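Local coordinates for protein tRNA (guanine(26)-N(2))-dimethyltransferase (PDB 2DUL) that probably dimethylates the N2 amino group of guanine 26 in tRNA, taking both methyl groups from S-adenosyl-L-methionine, at residues Leu147-Arg152 and Tyr207-Tyr211; Cys192-Thr197 and Tyr221-Phe227; Leu187-Leu191 and Ala326-Arg330; His133-Pro139 and Gly158-Thr163. One frame throughout, in Å; residues are numbered along the deposited sequence.

Contact 1: Leu147-Arg152 and Tyr207-Tyr211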
loop_
_atom_site.group_PDB
_atom_site.type_symbol
_atom_site.label_atom_id
_atom_site.label_comp_id
_atom_site.label_asym_id
_atom_site.label_seq_id
_atom_site.Cartn_x
_atom_site.Cartn_y
_atom_site.Cartn_z
ATOM N N LEU A 147 12.590 -5.562 -0.750
ATOM C CA LEU A 147 11.614 -6.142 -1.665
ATOM C C LEU A 147 11.957 -7.476 -2.316
ATOM O O LEU A 147 11.123 -8.390 -2.335
ATOM C CB LEU A 147 11.263 -5.141 -2.767
ATOM C CG LEU A 147 10.257 -5.664 -3.801
ATOM C CD1 LEU A 147 8.912 -5.923 -3.129
ATOM C CD2 LEU A 147 10.096 -4.648 -4.935
ATOM N N ASP A 148 13.165 -7.597 -2.861
ATOM C CA ASP A 148 13.524 -8.840 -3.536
ATOM C C ASP A 148 13.505 -10.040 -2.597
ATOM O O ASP A 148 13.015 -11.115 -2.960
ATOM C CB ASP A 148 14.893 -8.725 -4.207
ATOM C CG ASP A 148 15.162 -9.884 -5.154
ATOM O OD1 ASP A 148 14.390 -10.043 -6.122
ATOM O OD2 ASP A 148 16.132 -10.634 -4.931
ATOM N N THR A 149 14.022 -9.864 -1.389
ATOM C CA THR A 149 14.039 -10.962 -0.431
ATOM C C THR A 149 12.625 -11.293 0.045
ATOM O O THR A 149 12.289 -12.461 0.244
ATOM C CB THR A 149 14.946 -10.638 0.776
ATOM O OG1 THR A 149 16.252 -10.284 0.302
ATOM C CG2 THR A 149 15.079 -11.861 1.695
ATOM N N ALA A 150 11.785 -10.275 0.220
ATOM C CA ALA A 150 10.417 -10.536 0.653
ATOM C C ALA A 150 9.705 -11.377 -0.407
ATOM O O ALA A 150 8.885 -12.237 -0.082
ATOM C CB ALA A 150 9.667 -9.225 0.872
ATOM N N LEU A 151 10.030 -11.129 -1.671
ATOM C CA LEU A 151 9.415 -11.857 -2.774
ATOM C C LEU A 151 9.836 -13.323 -2.811
ATOM O O LEU A 151 9.218 -14.130 -3.508
ATOM C CB LEU A 151 9.741 -11.175 -4.105
ATOM C CG LEU A 151 8.918 -9.916 -4.378
ATOM C CD1 LEU A 151 9.505 -9.141 -5.552
ATOM C CD2 LEU A 151 7.466 -10.315 -4.664
ATOM N N ARG A 152 10.886 -13.664 -2.064
ATOM C CA ARG A 152 11.358 -15.043 -1.983
ATOM C C ARG A 152 10.905 -15.689 -0.668
ATOM O O ARG A 152 10.749 -16.907 -0.590
ATOM C CB ARG A 152 12.892 -15.101 -2.089
ATOM C CG ARG A 152 13.430 -15.010 -3.515
ATOM C CD ARG A 152 14.956 -15.074 -3.571
ATOM N NE ARG A 152 15.560 -13.758 -3.368
ATOM C CZ ARG A 152 16.218 -13.381 -2.279
ATOM N NH1 ARG A 152 16.383 -14.217 -1.262
ATOM N NH2 ARG A 152 16.697 -12.147 -2.198
ATOM N N TYR A 207 9.877 -6.908 -10.130
ATOM C CA TYR A 207 10.807 -7.735 -9.351
ATOM C C TYR A 207 10.297 -9.167 -9.183
ATOM O O TYR A 207 11.091 -10.112 -9.084
ATOM C CB TYR A 207 11.042 -7.149 -7.955
ATOM C CG TYR A 207 12.200 -6.176 -7.859
ATOM C CD1 TYR A 207 12.179 -4.966 -8.548
ATOM C CD2 TYR A 207 13.326 -6.478 -7.087
ATOM C CE1 TYR A 207 13.253 -4.072 -8.478
ATOM C CE2 TYR A 207 14.407 -5.596 -7.011
ATOM C CZ TYR A 207 14.363 -4.399 -7.707
ATOM O OH TYR A 207 15.426 -3.530 -7.649
ATOM N N ALA A 208 8.979 -9.326 -9.146
ATOM C CA ALA A 208 8.378 -10.644 -8.946
ATOM C C ALA A 208 8.473 -11.579 -10.148
ATOM O O ALA A 208 8.569 -12.800 -9.984
ATOM C CB ALA A 208 6.909 -10.489 -8.543
ATOM N N ALA A 209 8.443 -11.007 -11.346
ATOM C CA ALA A 209 8.469 -11.793 -12.579
ATOM C C ALA A 209 9.575 -12.831 -12.702
ATOM O O ALA A 209 9.327 -13.935 -13.191
ATOM C CB ALA A 209 8.488 -10.852 -13.811
ATOM N N LYS A 210 10.788 -12.505 -12.264
ATOM C CA LYS A 210 11.882 -13.465 -12.389
ATOM C C LYS A 210 11.686 -14.766 -11.607
ATOM O O LYS A 210 12.345 -15.759 -11.889
ATOM C CB LYS A 210 13.227 -12.822 -12.015
ATOM C CG LYS A 210 13.384 -12.406 -10.562
ATOM C CD LYS A 210 14.761 -11.771 -10.368
ATOM C CE LYS A 210 14.941 -11.197 -8.965
ATOM N NZ LYS A 210 13.993 -10.077 -8.731
ATOM N N TYR A 211 10.783 -14.763 -10.633
ATOM C CA TYR A 211 10.512 -15.966 -9.848
ATOM C C TYR A 211 9.333 -16.709 -10.460
ATOM O O TYR A 211 8.774 -17.621 -9.849
ATOM C CB TYR A 211 10.176 -15.575 -8.408
ATOM C CG TYR A 211 11.306 -14.830 -7.734
ATOM C CD1 TYR A 211 12.541 -15.449 -7.530
ATOM C CD2 TYR A 211 11.156 -13.502 -7.337
ATOM C CE1 TYR A 211 13.615 -14.758 -6.941
ATOM C CE2 TYR A 211 12.226 -12.798 -6.748
ATOM C CZ TYR A 211 13.448 -13.439 -6.557
ATOM O OH TYR A 211 14.508 -12.760 -5.990
#
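D148 OD1 accepts from both Y211 OH, at 2.7 Å, and K210 NZ, at 2.6 Å in a salt bridge; the two donors come from opposite faces of the carboxylate plane, which lies 31° from the tyrosine ring. K210 runs at about a right angle to D148, and the bend at its last torsion (chi4 -64°) lets NZ bond Y207 O at 2.9 Å as well. R152 crosses Y211 obliquely, guanidinium and ring planes 58° apart, its NE donating to Y211 OH at 3.0 Å within the guanidinium plane, while its NH2 closes a salt bridge with D148 OD2. D148, R152 and K210 thus form a salt-bridge network between helix 144-153 and the C-terminal end of helix 192-209, in the class I methyltransferase domain. Beneath these charges the contact is apolar: L147 CD2 sits over one face of the Y207 ring, 3.9 Å from Y207 CG, and L151 CD1 lies 3.5 Å from Y207 CB. L151 sends its other methyl, CD2, to A208 CB at 3.9 Å. L147 and L151 also pack on L160 of strand 158-164.

Contact 2: Cys192-Thr197 and Tyr221-Phe227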
loop_
_atom_site.group_PDB
_atom_site.type_symbol
_atom_site.label_atom_id
_atom_site.label_comp_id
_atom_site.label_asym_id
_atom_site.label_seq_id
_atom_site.Cartn_x
_atom_site.Cartn_y
_atom_site.Cartn_z
ATOM N N CYS A 192 0.534 13.002 -9.305
ATOM C CA CYS A 192 1.629 12.309 -8.627
ATOM C C CYS A 192 1.270 11.287 -7.549
ATOM O O CYS A 192 1.931 10.252 -7.446
ATOM C CB CYS A 192 2.643 13.318 -8.069
ATOM S SG CYS A 192 2.116 14.258 -6.634
ATOM N N HIS A 193 0.239 11.551 -6.750
ATOM C CA HIS A 193 -0.141 10.596 -5.718
ATOM C C HIS A 193 -0.503 9.252 -6.359
ATOM O O HIS A 193 -0.101 8.194 -5.872
ATOM C CB HIS A 193 -1.327 11.122 -4.907
ATOM C CG HIS A 193 -1.006 12.330 -4.082
ATOM N ND1 HIS A 193 -1.978 13.107 -3.488
ATOM C CD2 HIS A 193 0.181 12.896 -3.752
ATOM C CE1 HIS A 193 -1.405 14.101 -2.831
ATOM N NE2 HIS A 193 -0.095 13.995 -2.975
ATOM N N GLU A 194 -1.254 9.289 -7.457
ATOM C CA GLU A 194 -1.629 8.040 -8.103
ATOM C C GLU A 194 -0.478 7.438 -8.901
ATOM O O GLU A 194 -0.269 6.225 -8.861
ATOM C CB GLU A 194 -2.843 8.207 -9.022
ATOM C CG GLU A 194 -3.316 6.846 -9.553
ATOM C CD GLU A 194 -4.577 6.905 -10.386
ATOM O OE1 GLU A 194 -5.383 7.838 -10.199
ATOM O OE2 GLU A 194 -4.779 5.987 -11.214
ATOM N N VAL A 195 0.259 8.269 -9.634
ATOM C CA VAL A 195 1.385 7.761 -10.424
ATOM C C VAL A 195 2.400 7.094 -9.495
ATOM O O VAL A 195 2.916 6.008 -9.791
ATOM C CB VAL A 195 2.060 8.893 -11.235
ATOM C CG1 VAL A 195 3.332 8.380 -11.911
ATOM C CG2 VAL A 195 1.091 9.411 -12.290
ATOM N N GLY A 196 2.671 7.738 -8.362
ATOM C CA GLY A 196 3.600 7.173 -7.399
ATOM C C GLY A 196 3.101 5.826 -6.905
ATOM O O GLY A 196 3.884 4.885 -6.716
ATOM N N THR A 197 1.789 5.729 -6.699
ATOM C CA THR A 197 1.181 4.493 -6.229
ATOM C C THR A 197 1.309 3.415 -7.311
ATOM O O THR A 197 1.602 2.259 -7.010
ATOM C CB THR A 197 -0.316 4.702 -5.871
ATOM O OG1 THR A 197 -0.421 5.612 -4.770
ATOM C CG2 THR A 197 -0.966 3.392 -5.478
ATOM N N TYR A 221 -3.229 2.259 -2.228
ATOM C CA TYR A 221 -3.745 3.600 -2.037
ATOM C C TYR A 221 -2.693 4.567 -1.517
ATOM O O TYR A 221 -1.591 4.167 -1.142
ATOM C CB TYR A 221 -4.930 3.544 -1.062
ATOM C CG TYR A 221 -4.564 3.116 0.346
ATOM C CD1 TYR A 221 -4.167 4.056 1.298
ATOM C CD2 TYR A 221 -4.609 1.774 0.728
ATOM C CE1 TYR A 221 -3.824 3.674 2.594
ATOM C CE2 TYR A 221 -4.264 1.378 2.027
ATOM C CZ TYR A 221 -3.874 2.339 2.953
ATOM O OH TYR A 221 -3.533 1.968 4.235
ATOM N N TYR A 222 -3.053 5.845 -1.512
ATOM C CA TYR A 222 -2.185 6.906 -1.023
ATOM C C TYR A 222 -2.887 7.548 0.169
ATOM O O TYR A 222 -4.107 7.712 0.159
ATOM C CB TYR A 222 -1.970 7.969 -2.102
ATOM C CG TYR A 222 -1.303 9.217 -1.575
ATOM C CD1 TYR A 222 0.076 9.269 -1.392
ATOM C CD2 TYR A 222 -2.063 10.326 -1.200
ATOM C CE1 TYR A 222 0.687 10.391 -0.843
ATOM C CE2 TYR A 222 -1.463 11.454 -0.647
ATOM C CZ TYR A 222 -0.089 11.478 -0.471
ATOM O OH TYR A 222 0.512 12.581 0.087
ATOM N N LYS A 223 -2.118 7.911 1.190
ATOM C CA LYS A 223 -2.689 8.548 2.369
ATOM C C LYS A 223 -1.639 9.297 3.173
ATOM O O LYS A 223 -0.647 8.720 3.613
ATOM C CB LYS A 223 -3.361 7.509 3.273
ATOM C CG LYS A 223 -4.117 8.104 4.463
ATOM C CD LYS A 223 -5.365 8.843 4.005
ATOM C CE LYS A 223 -6.242 9.254 5.183
ATOM N NZ LYS A 223 -5.617 10.322 6.008
ATOM N N ASP A 224 -1.873 10.591 3.349
ATOM C CA ASP A 224 -0.990 11.450 4.127
ATOM C C ASP A 224 0.498 11.195 3.899
ATOM O O ASP A 224 1.231 10.841 4.820
ATOM C CB ASP A 224 -1.311 11.306 5.616
ATOM C CG ASP A 224 -0.815 12.485 6.435
ATOM O OD1 ASP A 224 -0.820 12.395 7.681
ATOM O OD2 ASP A 224 -0.427 13.506 5.829
ATOM N N HIS A 225 0.925 11.367 2.656
ATOM C CA HIS A 225 2.320 11.213 2.277
ATOM C C HIS A 225 2.960 9.835 2.393
ATOM O O HIS A 225 4.171 9.722 2.579
ATOM C CB HIS A 225 3.155 12.248 3.029
ATOM C CG HIS A 225 2.721 13.657 2.771
ATOM N ND1 HIS A 225 2.678 14.200 1.505
ATOM C CD2 HIS A 225 2.281 14.624 3.611
ATOM C CE1 HIS A 225 2.228 15.440 1.575
ATOM N NE2 HIS A 225 1.981 15.721 2.842
ATOM N N TYR A 226 2.152 8.786 2.303
ATOM C CA TYR A 226 2.702 7.444 2.319
ATOM C C TYR A 226 1.932 6.609 1.307
ATOM O O TYR A 226 0.736 6.808 1.103
ATOM C CB TYR A 226 2.686 6.829 3.733
ATOM C CG TYR A 226 1.372 6.307 4.270
ATOM C CD1 TYR A 226 0.789 5.151 3.749
ATOM C CD2 TYR A 226 0.752 6.924 5.359
ATOM C CE1 TYR A 226 -0.375 4.616 4.303
ATOM C CE2 TYR A 226 -0.415 6.400 5.922
ATOM C CZ TYR A 226 -0.973 5.243 5.391
ATOM O OH TYR A 226 -2.117 4.705 5.951
ATOM N N PHE A 227 2.643 5.710 0.643
ATOM C CA PHE A 227 2.049 4.857 -0.375
ATOM C C PHE A 227 1.954 3.438 0.156
ATOM O O PHE A 227 2.903 2.926 0.754
ATOM C CB PHE A 227 2.900 4.914 -1.641
ATOM C CG PHE A 227 3.117 6.312 -2.156
ATOM C CD1 PHE A 227 3.978 7.187 -1.494
ATOM C CD2 PHE A 227 2.443 6.763 -3.285
ATOM C CE1 PHE A 227 4.163 8.494 -1.950
ATOM C CE2 PHE A 227 2.620 8.066 -3.753
ATOM C CZ PHE A 227 3.483 8.934 -3.083
#
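The rings of H193 and Y222 stack face to face, centroids 3.8 Å apart and planes 15° from parallel. Y222 CE2 lies over the centre of the imidazole, 3.3 Å from H193 ND1, and H193 CB adds a CH-pi contact with the tyrosine face. Y222 CD1 lies over one face of the F227 ring, offset toward the rim. At the edge of F227, near its plane, come polar atoms of the helix: H193 O stands 3.5 Å from F227 CE2, and T197 OG1 is 3.4 Å from F227 CD2. The axes of 192-197 and 221-223 approach to 8.1 Å at 130°; this places the start of helix 192-209 against the beta-hairpin that joins strands 213-223 and 226-235 at one margin of the central mixed sheet. G196, without a side chain, brings its C within 3.8 Å of F227 CD2, so the phenyl ring reaches the helix backbone directly. With OG1 set beside its own backbone N (chi1 -64°), T197 turns its hydroxyl back to H193 O, 2.8 Å away; that carbonyl also accepts from T197 N, on the opposite face of its plane. H193 ND1 finds its hydrogen-bond partner outside this pair of segments, at F357 O.

Contact 3: Leu187-Leu191 and Ala326-Arg330; sequences LRGEL and AIGRR
E190 leaves its loop toward helix 324-331 and packs on A326 before its carboxylate joins R330. E190 CB lies 3.8 Å from A326 CB, and CG is at a similar distance from the same methyl. CG sits between the backbone N and the carbonyl carbon, and a further bend at chi2 (-98°) turns the carboxylate across that methyl: CD lies 3.2 Å from A326 CB, and OE2 3.1 Å from A326 CB. Each oxygen then takes one nitrogen of R330. OE1 accepts from R330 NH2 at 2.9 Å, somewhat out of the carboxylate plane on the syn side, and OE2 from R330 NE at 3.0 Å on its syn lone pair; both bonds are nearly straight, the second at 174°. Carboxylate and guanidinium are nearly coplanar, 23° apart, which suits a two-bond grip. R330 approaches from the opposite direction on a chain extended from CG to NE, while its NH1 is held by D254 O. The guanidinium of R188 stands close by, its NH2 3.8 Å from R330 NH2, with the planes steeply inclined; the like charges are probably offset by E190 and by D254, which pairs with R188 NH1. The arrangement is a side-on bidentate arginine-carboxylate salt bridge at the protein surface, away from the predicted cofactor site, joining the loop before helix 192-209 to helix 324-331 in the C-terminal part.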
loop_
_atom_site.group_PDB
_atom_site.type_symbol
_atom_site.label_atom_id
_atom_site.label_comp_id
_atom_site.label_asym_id
_atom_site.label_seq_id
_atom_site.Cartn_x
_atom_site.Cartn_y
_atom_site.Cartn_z
ATOM N N LEU A 187 6.093 11.372 -12.402
ATOM C CA LEU A 187 5.354 12.508 -12.939
ATOM C C LEU A 187 4.902 13.396 -11.785
ATOM O O LEU A 187 4.139 12.964 -10.923
ATOM C CB LEU A 187 4.125 12.035 -13.721
ATOM C CG LEU A 187 3.159 13.150 -14.152
ATOM C CD1 LEU A 187 3.870 14.138 -15.060
ATOM C CD2 LEU A 187 1.954 12.546 -14.860
ATOM N N ARG A 188 5.381 14.632 -11.749
ATOM C CA ARG A 188 4.969 15.531 -10.679
ATOM C C ARG A 188 3.660 16.234 -11.030
ATOM O O ARG A 188 3.190 16.156 -12.165
ATOM C CB ARG A 188 6.079 16.546 -10.373
ATOM C CG ARG A 188 6.826 17.103 -11.573
ATOM C CD ARG A 188 6.037 18.171 -12.311
ATOM N NE ARG A 188 5.251 17.634 -13.420
ATOM C CZ ARG A 188 4.400 18.355 -14.146
ATOM N NH1 ARG A 188 3.730 17.790 -15.140
ATOM N NH2 ARG A 188 4.213 19.641 -13.871
ATOM N N GLY A 189 3.059 16.900 -10.052
ATOM C CA GLY A 189 1.808 17.589 -10.311
ATOM C C GLY A 189 0.607 16.922 -9.666
ATOM O O GLY A 189 0.748 16.075 -8.783
ATOM N N GLU A 190 -0.579 17.295 -10.131
ATOM C CA GLU A 190 -1.832 16.780 -9.593
ATOM C C GLU A 190 -2.022 15.266 -9.620
ATOM O O GLU A 190 -2.775 14.725 -8.818
ATOM C CB GLU A 190 -3.016 17.436 -10.317
ATOM C CG GLU A 190 -3.016 17.218 -11.823
ATOM C CD GLU A 190 -2.436 18.391 -12.593
ATOM O OE1 GLU A 190 -1.383 18.922 -12.181
ATOM O OE2 GLU A 190 -3.030 18.777 -13.619
ATOM N N LEU A 191 -1.356 14.580 -10.540
ATOM C CA LEU A 191 -1.507 13.131 -10.641
ATOM C C LEU A 191 -0.452 12.323 -9.885
ATOM O O LEU A 191 -0.551 11.100 -9.807
ATOM C CB LEU A 191 -1.487 12.715 -12.119
ATOM C CG LEU A 191 -2.783 12.794 -12.939
ATOM C CD1 LEU A 191 -3.600 14.006 -12.554
ATOM C CD2 LEU A 191 -2.432 12.806 -14.419
ATOM N N ALA A 326 -6.332 21.996 -10.986
ATOM C CA ALA A 326 -5.123 22.067 -11.803
ATOM C C ALA A 326 -5.423 22.321 -13.281
ATOM O O ALA A 326 -4.744 23.119 -13.926
ATOM C CB ALA A 326 -4.308 20.782 -11.645
ATOM N N ILE A 327 -6.433 21.642 -13.818
ATOM C CA ILE A 327 -6.785 21.820 -15.221
ATOM C C ILE A 327 -7.262 23.246 -15.459
ATOM O O ILE A 327 -6.976 23.839 -16.500
ATOM C CB ILE A 327 -7.872 20.815 -15.664
ATOM C CG1 ILE A 327 -7.287 19.397 -15.658
ATOM C CG2 ILE A 327 -8.381 21.172 -17.057
ATOM C CD1 ILE A 327 -8.256 18.306 -16.094
ATOM N N GLY A 328 -7.985 23.796 -14.491
ATOM C CA GLY A 328 -8.447 25.166 -14.616
ATOM C C GLY A 328 -7.255 26.105 -14.744
ATOM O O GLY A 328 -7.266 27.024 -15.568
ATOM N N ARG A 329 -6.220 25.876 -13.940
ATOM C CA ARG A 329 -5.029 26.724 -13.992
ATOM C C ARG A 329 -4.228 26.526 -15.279
ATOM O O ARG A 329 -3.705 27.489 -15.845
ATOM C CB ARG A 329 -4.121 26.459 -12.784
ATOM C CG ARG A 329 -4.756 26.785 -11.445
ATOM C CD ARG A 329 -3.773 26.629 -10.290
ATOM N NE ARG A 329 -2.711 27.633 -10.310
ATOM C CZ ARG A 329 -1.563 27.500 -10.967
ATOM N NH1 ARG A 329 -1.319 26.396 -11.659
ATOM N NH2 ARG A 329 -0.662 28.474 -10.936
ATOM N N ARG A 330 -4.132 25.282 -15.742
ATOM C CA ARG A 330 -3.386 24.984 -16.962
ATOM C C ARG A 330 -4.051 25.590 -18.195
ATOM O O ARG A 330 -3.387 26.215 -19.022
ATOM C CB ARG A 330 -3.238 23.467 -17.147
ATOM C CG ARG A 330 -2.363 22.789 -16.093
ATOM C CD ARG A 330 -2.196 21.293 -16.366
ATOM N NE ARG A 330 -1.450 20.623 -15.299
ATOM C CZ ARG A 330 -0.139 20.742 -15.096
ATOM N NH1 ARG A 330 0.601 21.503 -15.894
ATOM N NH2 ARG A 330 0.433 20.110 -14.079
#

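Contact 4: His133-Pro139 and Gly158-Thr163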
loop_
_atom_site.group_PDB
_atom_site.type_symbol
_atom_site.label_atom_id
_atom_site.label_comp_id
_atom_site.label_asym_id
_atom_site.label_seq_id
_atom_site.Cartn_x
_atom_site.Cartn_y
_atom_site.Cartn_z
ATOM N N HIS A 133 2.616 -16.517 4.715
ATOM C CA HIS A 133 1.387 -16.327 3.955
ATOM C C HIS A 133 1.204 -14.824 3.748
ATOM O O HIS A 133 0.530 -14.387 2.821
ATOM C CB HIS A 133 0.189 -16.895 4.724
ATOM C CG HIS A 133 0.214 -18.384 4.863
ATOM N ND1 HIS A 133 0.097 -19.233 3.782
ATOM C CD2 HIS A 133 0.366 -19.178 5.950
ATOM C CE1 HIS A 133 0.177 -20.485 4.196
ATOM N NE2 HIS A 133 0.340 -20.480 5.508
ATOM N N PHE A 134 1.803 -14.035 4.635
ATOM C CA PHE A 134 1.715 -12.584 4.532
ATOM C C PHE A 134 2.935 -11.931 5.156
ATOM O O PHE A 134 3.371 -12.313 6.240
ATOM C CB PHE A 134 0.452 -12.049 5.225
ATOM C CG PHE A 134 0.403 -10.535 5.327
ATOM C CD1 PHE A 134 0.350 -9.740 4.182
ATOM C CD2 PHE A 134 0.432 -9.907 6.569
ATOM C CE1 PHE A 134 0.329 -8.337 4.275
ATOM C CE2 PHE A 134 0.411 -8.505 6.673
ATOM C CZ PHE A 134 0.360 -7.721 5.524
ATOM N N ILE A 135 3.491 -10.957 4.448
ATOM C CA ILE A 135 4.641 -10.211 4.943
ATOM C C ILE A 135 4.274 -8.740 4.825
ATOM O O ILE A 135 3.786 -8.303 3.785
ATOM C CB ILE A 135 5.923 -10.472 4.102
ATOM C CG1 ILE A 135 6.408 -11.910 4.301
ATOM C CG2 ILE A 135 7.025 -9.488 4.516
ATOM C CD1 ILE A 135 7.666 -12.255 3.498
ATOM N N ASP A 136 4.484 -7.986 5.896
ATOM C CA ASP A 136 4.196 -6.558 5.880
ATOM C C ASP A 136 5.525 -5.811 6.004
ATOM O O ASP A 136 6.213 -5.908 7.016
ATOM C CB ASP A 136 3.254 -6.183 7.031
ATOM C CG ASP A 136 2.598 -4.820 6.830
ATOM O OD1 ASP A 136 1.602 -4.528 7.528
ATOM O OD2 ASP A 136 3.073 -4.045 5.972
ATOM N N LEU A 137 5.885 -5.097 4.944
ATOM C CA LEU A 137 7.118 -4.322 4.889
ATOM C C LEU A 137 6.789 -2.864 5.132
ATOM O O LEU A 137 6.215 -2.203 4.262
ATOM C CB LEU A 137 7.773 -4.446 3.511
ATOM C CG LEU A 137 8.357 -5.782 3.069
ATOM C CD1 LEU A 137 9.043 -5.597 1.710
ATOM C CD2 LEU A 137 9.363 -6.270 4.115
ATOM N N ASP A 138 7.164 -2.363 6.303
ATOM C CA ASP A 138 6.896 -0.976 6.672
ATOM C C ASP A 138 8.162 -0.346 7.242
ATOM O O ASP A 138 8.286 -0.180 8.454
ATOM C CB ASP A 138 5.781 -0.937 7.720
ATOM C CG ASP A 138 5.278 0.467 7.985
ATOM O OD1 ASP A 138 4.727 1.084 7.049
ATOM O OD2 ASP A 138 5.432 0.953 9.129
ATOM N N PRO A 139 9.118 0.017 6.373
ATOM C CA PRO A 139 10.385 0.627 6.785
ATOM C C PRO A 139 10.354 2.150 6.883
ATOM O O PRO A 139 9.342 2.784 6.589
ATOM C CB PRO A 139 11.337 0.165 5.698
ATOM C CG PRO A 139 10.476 0.303 4.481
ATOM C CD PRO A 139 9.151 -0.311 4.934
ATOM N N GLY A 158 1.464 -16.169 -1.746
ATOM C CA GLY A 158 1.368 -15.341 -0.560
ATOM C C GLY A 158 0.886 -13.927 -0.813
ATOM O O GLY A 158 0.606 -13.531 -1.949
ATOM N N ILE A 159 0.796 -13.158 0.265
ATOM C CA ILE A 159 0.344 -11.782 0.189
ATOM C C ILE A 159 1.468 -10.884 0.660
ATOM O O ILE A 159 2.138 -11.179 1.647
ATOM C CB ILE A 159 -0.870 -11.538 1.100
ATOM C CG1 ILE A 159 -2.001 -12.488 0.708
ATOM C CG2 ILE A 159 -1.299 -10.083 1.011
ATOM C CD1 ILE A 159 -3.074 -12.612 1.763
ATOM N N LEU A 160 1.682 -9.790 -0.054
ATOM C CA LEU A 160 2.728 -8.865 0.328
ATOM C C LEU A 160 2.145 -7.486 0.584
ATOM O O LEU A 160 1.408 -6.952 -0.240
ATOM C CB LEU A 160 3.793 -8.788 -0.771
ATOM C CG LEU A 160 5.096 -8.044 -0.469
ATOM C CD1 LEU A 160 5.788 -8.679 0.736
ATOM C CD2 LEU A 160 6.009 -8.106 -1.699
ATOM N N GLY A 161 2.471 -6.925 1.741
ATOM C CA GLY A 161 2.007 -5.592 2.075
ATOM C C GLY A 161 3.243 -4.719 2.061
ATOM O O GLY A 161 4.207 -4.998 2.773
ATOM N N VAL A 162 3.235 -3.672 1.247
ATOM C CA VAL A 162 4.395 -2.802 1.157
ATOM C C VAL A 162 4.020 -1.342 1.352
ATOM O O VAL A 162 3.010 -0.874 0.827
ATOM C CB VAL A 162 5.084 -2.935 -0.224
ATOM C CG1 VAL A 162 6.413 -2.198 -0.214
ATOM C CG2 VAL A 162 5.273 -4.409 -0.581
ATOM N N THR A 163 4.841 -0.631 2.112
ATOM C CA THR A 163 4.618 0.784 2.355
ATOM C C THR A 163 5.864 1.569 1.973
ATOM O O THR A 163 6.986 1.136 2.233
ATOM C CB THR A 163 4.313 1.078 3.838
ATOM O OG1 THR A 163 3.132 0.376 4.239
ATOM C CG2 THR A 163 4.088 2.575 4.043
#
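F134 lays its ring beside I159, with CD1 3.6 Å from I159 CG2, and carries CE1 on to 3.6 Å from G161 N. This pair belongs to two neighbouring parallel strands, 132-137 and 158-164, of the Rossmann-like sheet of a class I methyltransferase, linked by helix 144-153 as a beta-alpha-beta crossover. The segment axes run 4.7 Å apart and within 6° of parallel. Backbone bonds alternate between the strands: I159 N to H133 O, I135 N to I159 O, G161 N to I135 O, L137 N to G161 O and T163 N to L137 O. The straightest, from L137 N to G161 O, measures 2.7 Å at 177°, whereas the first, at H133 O, is met from well above the carbonyl plane. The phenyl ring of F134 reaches along the neighbouring strand because its CG is anti to the backbone N (chi1 172°), and at G161 no side chain stands in its way. I135 and L160 share the other face, where I135 CB touches L160 CD1 at 3.8 Å and the crossover helix packs on both. At and just past the C-terminal end of strand 132-137 stand two acidic side chains: D136 forms salt bridges with R228 and R61, and D138 with R61, a predicted S-adenosyl-L-methionine ligand. Alongside, pointing the same way as T163, D138 brings OD1 to 3.2 Å from T163 CB.

Contact 4 closes first along the chain and forms part of the central sheet. Helix 144-153, between its two strands, supplies one side of contact 1, whose centre is 12 Å away; A150 CB meets L137 CD1 at 3.8 Å. Contacts 1 and 2 use opposite ends of helix 192-209, their centres 22 Å apart, and contact 2 adjoins contact 4 through neighbouring strands 226-235 and 158-164. Contact 3 encloses contact 2 along the chain and touches it, but its centre lies 32 Å from that of contact 4. Helix 192-209 ties contact 1 to contact 2, the loop before it joins contact 3 to the C-terminal part, and contact 4 lies beside the predicted cofactor site.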